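Local atomic coordinates of DUF176 (Nitrosomonas europaea, PDB entry 2OMO), a protein that probably acts as an oxidoreductase of the antibiotic biosynthesis monooxygenase family, its exact reaction and substrate being unknown. Residues A43-M46 against N47-S51. Residues are numbered along the deposited sequence; the frame is centred on the assembly and turned at random.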
loop_
_atom_site.group_PDB
_atom_site.type_symbol
_atom_site.label_atom_id
_atom_site.label_comp_id
_atom_site.label_asym_id
_atom_site.label_seq_id
_atom_site.Cartn_x
_atom_site.Cartn_y
_atom_site.Cartn_z
ATOM N N ALA A 43 1.449 7.427 -18.662
ATOM C CA ALA A 43 0.147 6.781 -18.837
ATOM C C ALA A 43 -0.525 6.588 -17.469
ATOM O O ALA A 43 -1.728 6.817 -17.323
ATOM C CB ALA A 43 0.306 5.439 -19.582
ATOM N N THR A 44 0.270 6.214 -16.463
ATOM C CA THR A 44 -0.284 5.961 -15.133
ATOM C C THR A 44 -0.662 7.283 -14.431
ATOM O O THR A 44 -1.603 7.312 -13.622
ATOM C CB THR A 44 0.685 5.082 -14.291
ATOM O OG1 THR A 44 0.996 3.910 -15.047
ATOM C CG2 THR A 44 0.062 4.699 -12.950
ATOM N N ARG A 45 0.010 8.380 -14.776
ATOM C CA ARG A 45 -0.352 9.707 -14.250
ATOM C C ARG A 45 -1.815 10.011 -14.595
ATOM O O ARG A 45 -2.591 10.481 -13.756
ATOM C CB ARG A 45 0.581 10.793 -14.835
ATOM C CG ARG A 45 0.277 12.222 -14.359
ATOM C CD ARG A 45 1.182 13.248 -15.062
ATOM N NE ARG A 45 0.465 14.462 -15.440
ATOM C CZ ARG A 45 0.355 14.925 -16.689
ATOM N NH1 ARG A 45 -0.314 16.044 -16.931
ATOM N NH2 ARG A 45 0.917 14.276 -17.704
HETATM N N MSE A 46 -2.175 9.760 -15.857
HETATM C CA MSE A 46 -3.505 10.033 -16.357
HETATM C C MSE A 46 -4.535 9.198 -15.626
HETATM O O MSE A 46 -5.620 9.696 -15.270
HETATM C CB MSE A 46 -3.561 9.722 -17.856
HETATM C CG MSE A 46 -2.393 10.313 -18.602
HETATM SE SE MSE A 46 -2.601 12.223 -18.811
HETATM C CE MSE A 46 -1.858 12.905 -17.161
ATOM N N ASN A 47 -4.216 7.917 -15.434
ATOM C CA ASN A 47 -5.074 7.000 -14.663
ATOM C C ASN A 47 -5.282 7.529 -13.219
ATOM O O ASN A 47 -6.411 7.664 -12.752
ATOM C CB ASN A 47 -4.409 5.607 -14.682
ATOM C CG ASN A 47 -5.290 4.483 -14.078
ATOM O OD1 ASN A 47 -6.404 4.713 -13.677
ATOM N ND2 ASN A 47 -4.746 3.253 -14.027
ATOM N N HIS A 48 -4.183 7.881 -12.548
ATOM C CA HIS A 48 -4.199 8.437 -11.186
ATOM C C HIS A 48 -5.101 9.686 -11.105
ATOM O O HIS A 48 -5.955 9.765 -10.228
ATOM C CB HIS A 48 -2.790 8.844 -10.757
ATOM C CG HIS A 48 -2.760 9.753 -9.555
ATOM N ND1 HIS A 48 -2.855 9.278 -8.257
ATOM C CD2 HIS A 48 -2.645 11.101 -9.459
ATOM C CE1 HIS A 48 -2.784 10.300 -7.415
ATOM N NE2 HIS A 48 -2.670 11.417 -8.119
ATOM N N GLU A 49 -4.893 10.642 -12.018
ATOM C CA GLU A 49 -5.596 11.944 -12.000
ATOM C C GLU A 49 -7.095 11.769 -12.073
ATOM O O GLU A 49 -7.821 12.504 -11.431
ATOM C CB GLU A 49 -5.100 12.869 -13.126
ATOM C CG GLU A 49 -3.651 13.353 -12.871
ATOM C CD GLU A 49 -3.083 14.246 -13.971
ATOM O OE1 GLU A 49 -3.739 14.450 -15.012
ATOM O OE2 GLU A 49 -1.956 14.754 -13.774
ATOM N N GLN A 50 -7.559 10.788 -12.841
ATOM C CA GLN A 50 -8.976 10.525 -12.960
ATOM C C GLN A 50 -9.463 9.638 -11.808
ATOM O O GLN A 50 -10.580 9.770 -11.352
ATOM C CB GLN A 50 -9.302 9.865 -14.302
ATOM C CG GLN A 50 -9.085 10.780 -15.521
ATOM C CD GLN A 50 -9.810 12.106 -15.376
ATOM O OE1 GLN A 50 -11.009 12.152 -15.059
ATOM N NE2 GLN A 50 -9.083 13.205 -15.605
ATOM N N SER A 51 -8.640 8.710 -11.375
ATOM C CA SER A 51 -9.076 7.716 -10.404
ATOM C C SER A 51 -9.300 8.343 -9.037
ATOM O O SER A 51 -10.227 7.936 -8.326
ATOM C CB SER A 51 -8.111 6.533 -10.356
ATOM O OG SER A 51 -8.214 5.756 -11.539
#
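His48 N donates to Thr44 O at 2.9 Å, nearly straight at 170°, and Glu49 N to Arg45 O matches it at 2.9 Å: ordinary i to i+4 bonding in helix 37-51. On the outer side of this turn, NE of Arg45 reaches OE2 of Glu49 at 3.0 Å in a salt bridge that belongs to one of two modelled arginine conformers and is to that extent doubtful. The bridge is bent, 130° at the hydrogen, and NE comes from above the carboxylate plane, with guanidinium and carboxylate nearly perpendicular. Arg45 sends CG anti to the backbone N, and a bend at chi3 (139°) brings NE to OE2. The methyl end of Met46, a selenomethionine, makes a short contact, CE to Glu49 OE1 at 3.2 Å. Its stacking on the guanidinium, CE to Arg45 CZ at 3.0 Å, is implausibly close and doubtful; the methyl may go with the other arginine conformer. On the sheet side, Thr44 and His48 pack on Ile62 of strand 57-65, and His48 ND1 bonds to Phe60 O. Arg45 also packs on Tyr117 of the second subunit. An ion pair so bent and off-plane, in a partly exposed setting, probably adds at most modestly to helix stability beside the backbone bonds.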